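Local coordinates for tubulin binding cofactor C (Leishmania major, PDB 5AJ8), which probably acts as a chaperone in tubulin dimer assembly, as a member of the cofactor C family, here represented by its C-terminal beta-helical domain, at residues P15-D20 and G33-A38; K27-N32 and L42-S47; N55-V60 and N72-V77. The protein carries 1 engineered substitution. One frame throughout, in Å; residues are numbered along the deposited sequence. Where two conformers were deposited one is given.

Contact 1: P15-D20 and G33-A38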
loop_
_atom_site.group_PDB
_atom_site.type_symbol
_atom_site.label_atom_id
_atom_site.label_comp_id
_atom_site.label_asym_id
_atom_site.label_seq_id
_atom_site.Cartn_x
_atom_site.Cartn_y
_atom_site.Cartn_z
ATOM N N PRO A 15 11.901 2.419 11.550
ATOM C CA PRO A 15 11.400 1.093 11.876
ATOM C C PRO A 15 10.463 1.111 13.063
ATOM O O PRO A 15 10.546 1.985 13.911
ATOM C CB PRO A 15 12.675 0.299 12.208
ATOM C CG PRO A 15 13.682 1.319 12.559
ATOM C CD PRO A 15 13.363 2.493 11.679
ATOM N N SER A 16 9.575 0.133 13.084
ATOM C CA SER A 16 8.531 0.024 14.069
ATOM C C SER A 16 7.990 -1.405 14.064
ATOM O O SER A 16 7.855 -2.005 13.005
ATOM C CB SER A 16 7.419 1.005 13.713
ATOM O OG SER A 16 6.376 0.947 14.656
ATOM N N THR A 17 7.681 -1.938 15.241
ATOM C CA THR A 17 7.189 -3.304 15.383
ATOM C C THR A 17 5.948 -3.334 16.267
ATOM O O THR A 17 5.949 -2.755 17.343
ATOM C CB THR A 17 8.276 -4.231 15.997
ATOM O OG1 THR A 17 9.361 -4.377 15.072
ATOM C CG2 THR A 17 7.725 -5.623 16.307
ATOM N N GLY A 18 4.898 -4.005 15.812
ATOM C CA GLY A 18 3.754 -4.315 16.659
ATOM C C GLY A 18 2.731 -3.216 16.885
ATOM O O GLY A 18 1.821 -3.410 17.687
ATOM N N THR A 19 2.881 -2.073 16.205
ATOM C CA THR A 19 2.011 -0.900 16.355
ATOM C C THR A 19 1.480 -0.525 14.971
ATOM O O THR A 19 2.269 -0.273 14.048
ATOM C CB THR A 19 2.772 0.345 16.890
ATOM O OG1 THR A 19 3.433 0.034 18.114
ATOM C CG2 THR A 19 1.821 1.529 17.151
ATOM N N ASP A 20 0.156 -0.459 14.832
ATOM C CA ASP A 20 -0.450 -0.014 13.597
ATOM C C ASP A 20 0.001 1.400 13.219
ATOM O O ASP A 20 0.100 2.267 14.081
ATOM C CB ASP A 20 -1.968 -0.143 13.667
ATOM C CG ASP A 20 -2.430 -1.620 13.686
ATOM O OD1 ASP A 20 -1.553 -2.544 13.690
ATOM O OD2 ASP A 20 -3.664 -1.854 13.689
ATOM N N GLY A 33 11.802 -1.180 7.640
ATOM C CA GLY A 33 12.017 -1.993 8.819
ATOM C C GLY A 33 10.828 -2.110 9.745
ATOM O O GLY A 33 11.007 -2.115 10.946
ATOM N N CYS A 34 9.622 -2.219 9.194
ATOM C CA CYS A 34 8.426 -2.418 10.016
ATOM C C CYS A 34 8.031 -3.901 10.044
ATOM O O CYS A 34 8.207 -4.624 9.054
ATOM C CB CYS A 34 7.277 -1.567 9.491
ATOM S SG CYS A 34 7.626 0.173 9.557
ATOM N N ALA A 35 7.479 -4.330 11.173
ATOM C CA ALA A 35 7.106 -5.734 11.389
ATOM C C ALA A 35 5.866 -5.882 12.253
ATOM O O ALA A 35 5.615 -5.049 13.125
ATOM C CB ALA A 35 8.268 -6.509 12.009
ATOM N N ASP A 36 5.081 -6.930 11.970
ATOM C CA ASP A 36 3.974 -7.355 12.831
ATOM C C ASP A 36 2.993 -6.205 13.061
ATOM O O ASP A 36 2.681 -5.847 14.196
ATOM C CB ASP A 36 4.504 -7.827 14.198
ATOM C CG ASP A 36 5.614 -8.882 14.084
ATOM O OD1 ASP A 36 5.695 -9.619 13.078
ATOM O OD2 ASP A 36 6.417 -8.983 15.032
ATOM N N CYS A 37 2.524 -5.597 11.995
ATOM C CA CYS A 37 1.554 -4.516 12.148
ATOM C C CYS A 37 0.739 -4.305 10.883
ATOM O O CYS A 37 0.996 -4.932 9.865
ATOM C CB CYS A 37 2.242 -3.218 12.567
ATOM S SG CYS A 37 3.401 -2.534 11.380
ATOM N N ALA A 38 -0.271 -3.448 11.007
ATOM C CA ALA A 38 -1.066 -3.008 9.896
ATOM C C ALA A 38 -0.636 -1.596 9.582
ATOM O O ALA A 38 -0.432 -0.781 10.493
ATOM C CB ALA A 38 -2.547 -3.050 10.248
#
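The Asp20 carboxylate carries Ala38 over one of its faces: the backbone N and the CB of Ala38 both lie on that side, with CB 3.6 Å from Asp20 OD1 and at similar distances from the other carboxylate atoms. The bond from Ala38 N to Asp20 OD1, 3.1 Å long, therefore arrives from above the carboxylate, 60° out of its plane, although the N-H points well at the oxygen. With CG beside the Asp20 backbone N (chi1 -69°), the carboxylate reaches across to the second segment. It takes over there from a backbone ladder that has ended at the corner. Before the corner the pairing is parallel: Ala35 N donates to Ser16 O at 3.0 Å, and Gly18 N donates to Ala35 O at 3.0 Å. A weak bond from Ser16 N to Gly33 O begins the series. In one of the two conformers of Thr17, its CG2 lies alongside the Asp36 side chain, 3.8 Å from Asp36 OD2, whereas Asp36 OD1 is held by Asn55 ND2. Further round the bend, Cys37 CB sits 3.3 Å from Thr19 O, a contact that packs the second corner against the first. Gly18 and Asp36, both with positive phi, mark these stacked corners. In the fold, strand 11-17 forms an outer edge of its parallel sheet and strand 28-35 is its neighbour, itself bonded onward through Gly33 to Ser51. Cys34 packs inward on Leu21 and Cys53, while Ala38 continues into strand 38-41, backbone-bonded to Leu21 of strand 21-23.

Contact 2: K27-N32 and L42-S47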
loop_
_atom_site.group_PDB
_atom_site.type_symbol
_atom_site.label_atom_id
_atom_site.label_comp_id
_atom_site.label_asym_id
_atom_site.label_seq_id
_atom_site.Cartn_x
_atom_site.Cartn_y
_atom_site.Cartn_z
ATOM N N LYS A 27 3.596 13.493 -1.220
ATOM C CA LYS A 27 4.066 13.229 -2.585
ATOM C C LYS A 27 5.061 12.064 -2.681
ATOM O O LYS A 27 5.616 11.813 -3.757
ATOM C CB LYS A 27 4.747 14.476 -3.170
ATOM C CG LYS A 27 3.932 15.762 -3.077
ATOM C CD LYS A 27 2.926 15.861 -4.194
ATOM C CE LYS A 27 2.471 17.292 -4.431
ATOM N NZ LYS A 27 1.413 17.347 -5.484
ATOM N N GLY A 28 5.325 11.374 -1.575
ATOM C CA GLY A 28 6.307 10.285 -1.570
ATOM C C GLY A 28 6.514 9.736 -0.170
ATOM O O GLY A 28 6.537 10.492 0.794
ATOM N N VAL A 29 6.605 8.416 -0.058
ATOM C CA VAL A 29 6.915 7.774 1.205
ATOM C C VAL A 29 7.959 6.663 1.070
ATOM O O VAL A 29 8.094 5.992 0.021
ATOM C CB VAL A 29 5.658 7.245 1.969
ATOM C CG1 VAL A 29 4.664 8.363 2.206
ATOM C CG2 VAL A 29 4.981 6.115 1.228
ATOM N N PHE A 30 8.700 6.494 2.161
ATOM C CA PHE A 30 9.671 5.430 2.341
ATOM C C PHE A 30 9.356 4.799 3.677
ATOM O O PHE A 30 9.344 5.493 4.684
ATOM C CB PHE A 30 11.097 5.999 2.454
ATOM C CG PHE A 30 11.598 6.641 1.200
ATOM C CD1 PHE A 30 11.374 7.994 0.977
ATOM C CD2 PHE A 30 12.289 5.899 0.236
ATOM C CE1 PHE A 30 11.834 8.604 -0.178
ATOM C CE2 PHE A 30 12.749 6.506 -0.923
ATOM C CZ PHE A 30 12.521 7.857 -1.129
ATOM N N ILE A 31 9.139 3.490 3.687
ATOM C CA ILE A 31 8.835 2.761 4.907
ATOM C C ILE A 31 9.888 1.657 5.068
ATOM O O ILE A 31 10.027 0.778 4.199
ATOM C CB ILE A 31 7.446 2.128 4.863
ATOM C CG1 ILE A 31 6.378 3.199 4.688
ATOM C CG2 ILE A 31 7.173 1.361 6.153
ATOM C CD1 ILE A 31 5.053 2.666 4.227
ATOM N N ASN A 32 10.643 1.738 6.153
ATOM C CA ASN A 32 11.783 0.871 6.378
ATOM C C ASN A 32 11.651 0.134 7.700
ATOM O O ASN A 32 11.415 0.743 8.735
ATOM C CB ASN A 32 13.054 1.711 6.386
ATOM C CG ASN A 32 14.309 0.882 6.538
ATOM O OD1 ASN A 32 15.221 1.273 7.274
ATOM N ND2 ASN A 32 14.370 -0.273 5.871
ATOM N N LEU A 42 -3.163 6.912 3.553
ATOM C CA LEU A 42 -3.963 7.759 2.694
ATOM C C LEU A 42 -3.247 7.815 1.319
ATOM O O LEU A 42 -2.052 7.542 1.223
ATOM C CB LEU A 42 -4.136 9.146 3.308
ATOM C CG LEU A 42 -4.815 9.214 4.682
ATOM C CD1 LEU A 42 -4.947 10.647 5.165
ATOM C CD2 LEU A 42 -6.181 8.526 4.673
ATOM N N PRO A 43 -3.992 8.107 0.243
ATOM C CA PRO A 43 -3.366 8.097 -1.087
ATOM C C PRO A 43 -2.116 8.973 -1.174
ATOM O O PRO A 43 -2.147 10.085 -0.713
ATOM C CB PRO A 43 -4.496 8.604 -2.011
ATOM C CG PRO A 43 -5.758 8.201 -1.300
ATOM C CD PRO A 43 -5.446 8.346 0.162
ATOM N N ILE A 44 -1.037 8.440 -1.753
ATOM C CA ILE A 44 0.223 9.157 -1.955
ATOM C C ILE A 44 0.322 9.567 -3.419
ATOM O O ILE A 44 0.168 8.732 -4.306
ATOM C CB ILE A 44 1.397 8.230 -1.629
ATOM C CG1 ILE A 44 1.230 7.578 -0.251
ATOM C CG2 ILE A 44 2.716 8.962 -1.734
ATOM C CD1 ILE A 44 1.138 8.580 0.873
ATOM N N ALA A 45 0.545 10.852 -3.671
ATOM C CA ALA A 45 0.591 11.379 -5.017
ATOM C C ALA A 45 2.029 11.335 -5.480
ATOM O O ALA A 45 2.639 12.354 -5.752
ATOM C CB ALA A 45 0.045 12.808 -5.065
ATOM N N GLY A 46 2.561 10.123 -5.542
ATOM C CA GLY A 46 3.978 9.872 -5.874
ATOM C C GLY A 46 4.318 8.425 -5.543
ATOM O O GLY A 46 3.436 7.574 -5.508
ATOM N N SER A 47 5.591 8.128 -5.329
ATOM C CA SER A 47 5.986 6.763 -5.113
ATOM C C SER A 47 5.986 6.367 -3.630
ATOM O O SER A 47 6.142 7.196 -2.745
ATOM C CB SER A 47 7.329 6.454 -5.781
ATOM O OG SER A 47 8.315 7.366 -5.393
HETATM O O HOH W 1 7.374 10.308 -4.970
HETATM O O HOH W 2 9.360 7.036 -2.307
#
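Val29 and Ile44 meet through two branches set by similar first torsions: Val29 chi1 of -56° places CG1 beside its backbone N, and Ile44 chi1 of -51° does the same for CG1, from which CD1 folds round at chi2. The side chains cross obliquely, with Val29 CG1 3.8 Å from Ile44 CD1. The other Ile44 branch, CG2, comes up against the main chain and lies 3.6 Å from Gly28 N, so one isoleucine packs on both side chain and backbone of the strand. Val29 is also backed by Ile23 and Ala48, which places this apolar patch in the interior. One direct hydrogen bond joins the segments: Val29 N gives to Ser47 O at 3.0 Å, with an N-H...O angle of 164°. Nearer the turn the backbones are too far apart for direct pairing, Lys27 O and Ser47 N being 4.0 Å apart, and a water fills the step. It donates to Lys27 O at 2.6 Å and accepts from Ser47 N at 2.8 Å. A second water donates to Val29 O at 2.8 Å. Ala45 centres an inverse gamma turn, after which Gly46 CA makes a CA-H...O contact with Lys27 O. CB and CD of the bent, exposed Lys27 chain lie near Ala45 O. A single direct backbone bond and one water-bridged step thus mark where the turn delivers the chain to strand 47-51 beside strand 28-35. Such a passage from strand 38-41 of one sheet into the neighbouring position of the other is what a coil of a parallel beta-helix requires.

Contact 3: N55-V60 and N72-V77; sequences NCRVYV and NLDMYV. Engineered in segment 72-77: Met75 (natural residue Leu).
Arg57 and Asn72 are joined through a water: Arg57 NH1 donates to it at 2.8 Å, in the guanidinium plane, and the water donates to Asn72 O at 3.0 Å. Bent at chi2 and chi3 (62° and 49°), the Arg57 chain curls back so that the same NH1 grips Asn55 OD1 at 2.8 Å, from 50° above the amide carbonyl plane. Asn55 ND2 donates to Asp36 OD1, so both ends of this amide are engaged. Asn72 O also takes a weak bond from Cys56 N. Beyond this frayed end the parallel ladder is regular. Asp74 N bonds Cys56 O and Val58 N bonds Asp74 O; Tyr76 N then meets Val58 O at 2.7 Å, and Val60 N bonds Tyr76 O. Asp74 lies alongside Arg57, CB to CG 4.0 Å, but their charged groups do not meet; Asp74 OD1 instead forms a salt bridge with Arg92. The Tyr59 and Tyr76 rings are nearly parallel, centroids 4.6 Å apart, slid so that Tyr59 CE2 lies over the rim of the other ring, 3.5 Å from Tyr76 CD1. One residue satisfies both hydroxyls, Tyr59 OH bonding Arg162 O and Tyr76 OH bonding Arg162 N. On the opposite face the selenium of Met75, an engineered residue carried as selenomethionine, reaches Val58 CB at 3.7 Å. In-register parallel strands, an asparagine, a tyrosine and a valine each stacked on its like, and corner asparagines in the left-handed helical backbone conformation are characteristic of a right-handed parallel beta-helix, the fold of the cofactor C domain.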
loop_
_atom_site.group_PDB
_atom_site.type_symbol
_atom_site.label_atom_id
_atom_site.label_comp_id
_atom_site.label_asym_id
_atom_site.label_seq_id
_atom_site.Cartn_x
_atom_site.Cartn_y
_atom_site.Cartn_z
ATOM N N ASN A 55 5.795 -9.491 7.778
ATOM C CA ASN A 55 4.554 -9.799 8.505
ATOM C C ASN A 55 3.720 -8.551 8.746
ATOM O O ASN A 55 3.357 -8.247 9.870
ATOM C CB ASN A 55 4.883 -10.497 9.823
ATOM C CG ASN A 55 3.655 -11.019 10.541
ATOM O OD1 ASN A 55 2.639 -11.357 9.920
ATOM N ND2 ASN A 55 3.751 -11.112 11.858
ATOM N N CYS A 56 3.472 -7.797 7.675
ATOM C CA CYS A 56 2.665 -6.587 7.763
ATOM C C CYS A 56 1.508 -6.695 6.800
ATOM O O CYS A 56 1.612 -7.367 5.784
ATOM C CB CYS A 56 3.480 -5.328 7.417
ATOM S SG CYS A 56 4.783 -4.910 8.573
ATOM N N ARG A 57 0.405 -6.024 7.144
ATOM C CA ARG A 57 -0.722 -5.815 6.239
ATOM C C ARG A 57 -0.705 -4.335 5.874
ATOM O O ARG A 57 -0.773 -3.494 6.764
ATOM C CB ARG A 57 -2.046 -6.162 6.955
ATOM C CG ARG A 57 -2.531 -7.583 6.869
ATOM C CD ARG A 57 -1.571 -8.565 7.494
ATOM N NE ARG A 57 -1.117 -8.200 8.837
ATOM C CZ ARG A 57 -0.035 -8.732 9.406
ATOM N NH1 ARG A 57 0.687 -9.663 8.755
ATOM N NH2 ARG A 57 0.327 -8.327 10.632
ATOM N N VAL A 58 -0.611 -4.020 4.581
ATOM C CA VAL A 58 -0.406 -2.647 4.103
ATOM C C VAL A 58 -1.504 -2.224 3.128
ATOM O O VAL A 58 -1.835 -2.980 2.216
ATOM C CB VAL A 58 0.945 -2.544 3.411
ATOM C CG1 VAL A 58 1.283 -1.116 3.018
ATOM C CG2 VAL A 58 2.025 -3.101 4.329
ATOM N N TYR A 59 -2.131 -1.065 3.382
ATOM C CA TYR A 59 -3.185 -0.524 2.530
ATOM C C TYR A 59 -2.644 0.767 1.973
ATOM O O TYR A 59 -2.417 1.701 2.717
ATOM C CB TYR A 59 -4.469 -0.281 3.324
ATOM C CG TYR A 59 -5.022 -1.534 4.012
ATOM C CD1 TYR A 59 -4.486 -1.991 5.191
ATOM C CD2 TYR A 59 -6.061 -2.266 3.447
ATOM C CE1 TYR A 59 -4.961 -3.140 5.803
ATOM C CE2 TYR A 59 -6.545 -3.429 4.050
ATOM C CZ TYR A 59 -5.989 -3.858 5.238
ATOM O OH TYR A 59 -6.479 -4.983 5.890
ATOM N N VAL A 60 -2.394 0.822 0.676
ATOM C CA VAL A 60 -1.746 1.998 0.069
ATOM C C VAL A 60 -2.250 2.267 -1.352
ATOM O O VAL A 60 -2.423 1.328 -2.164
ATOM C CB VAL A 60 -0.193 1.821 0.051
ATOM C CG1 VAL A 60 0.216 0.568 -0.698
ATOM C CG2 VAL A 60 0.523 3.049 -0.485
ATOM N N ASN A 72 6.233 -11.995 3.627
ATOM C CA ASN A 72 4.915 -12.147 4.272
ATOM C C ASN A 72 4.187 -10.814 4.473
ATOM O O ASN A 72 3.748 -10.487 5.572
ATOM C CB ASN A 72 5.017 -12.904 5.612
ATOM C CG ASN A 72 5.390 -14.362 5.433
ATOM O OD1 ASN A 72 4.540 -15.225 5.254
ATOM N ND2 ASN A 72 6.652 -14.641 5.515
ATOM N N LEU A 73 4.098 -10.036 3.400
ATOM C CA LEU A 73 3.308 -8.793 3.365
ATOM C C LEU A 73 2.022 -9.061 2.602
ATOM O O LEU A 73 2.053 -9.661 1.526
ATOM C CB LEU A 73 4.067 -7.670 2.666
ATOM C CG LEU A 73 5.330 -7.048 3.273
ATOM C CD1 LEU A 73 5.529 -5.589 2.955
ATOM C CD2 LEU A 73 5.406 -7.267 4.765
ATOM N N ASP A 74 0.882 -8.686 3.190
ATOM C CA ASP A 74 -0.374 -8.660 2.438
ATOM C C ASP A 74 -0.545 -7.219 1.984
ATOM O O ASP A 74 -0.661 -6.311 2.822
ATOM C CB ASP A 74 -1.568 -9.141 3.258
ATOM C CG ASP A 74 -1.559 -10.655 3.515
ATOM O OD1 ASP A 74 -0.784 -11.392 2.868
ATOM O OD2 ASP A 74 -2.317 -11.097 4.423
HETATM N N MSE A 75 -0.499 -7.000 0.671
HETATM C CA MSE A 75 -0.480 -5.642 0.081
HETATM C C MSE A 75 -1.816 -5.339 -0.560
HETATM O O MSE A 75 -2.171 -5.959 -1.572
HETATM C CB MSE A 75 0.615 -5.567 -1.007
HETATM C CG MSE A 75 2.064 -5.796 -0.599
HETATM SE SE MSE A 75 2.636 -4.592 0.830
HETATM C CE MSE A 75 2.229 -2.943 -0.178
ATOM N N TYR A 76 -2.564 -4.373 -0.011
ATOM C CA TYR A 76 -3.842 -3.929 -0.566
ATOM C C TYR A 76 -3.639 -2.602 -1.291
ATOM O O TYR A 76 -3.484 -1.540 -0.672
ATOM C CB TYR A 76 -4.900 -3.812 0.539
ATOM C CG TYR A 76 -5.197 -5.145 1.222
ATOM C CD1 TYR A 76 -4.439 -5.593 2.302
ATOM C CD2 TYR A 76 -6.205 -5.956 0.761
ATOM C CE1 TYR A 76 -4.715 -6.818 2.925
ATOM C CE2 TYR A 76 -6.490 -7.166 1.358
ATOM C CZ TYR A 76 -5.742 -7.596 2.437
ATOM O OH TYR A 76 -6.046 -8.825 2.997
ATOM N N VAL A 77 -3.640 -2.672 -2.613
ATOM C CA VAL A 77 -2.967 -1.714 -3.437
ATOM C C VAL A 77 -3.874 -1.106 -4.529
ATOM O O VAL A 77 -4.601 -1.826 -5.225
ATOM C CB VAL A 77 -1.746 -2.415 -4.108
ATOM C CG1 VAL A 77 -1.105 -1.537 -5.165
ATOM C CG2 VAL A 77 -0.730 -2.808 -3.056
HETATM O O HOH W 3 0.809 -10.533 6.139
#

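The three contacts sample successive coils of one beta-helix. Contacts 1 and 2 share strand 28-35 and its parallel sheet, touching it at opposite ends, with centres about 17 Å apart; their segments alternate along the chain. Contact 3 opens after both have closed and lies on the second parallel sheet, between strands 56-62 and 73-79, its centre about 11 Å from that of contact 1 and 14 Å from that of contact 2. It meets contact 1 directly, since Cys37 O at the corner accepts a probable hydrogen bond from Arg57 N, whereas contact 2 does not touch it. Contacts 1 and 2 thus join neighbouring coils on one sheet, contact 1 rounds the corner, and contact 3 continues the stacking on the other.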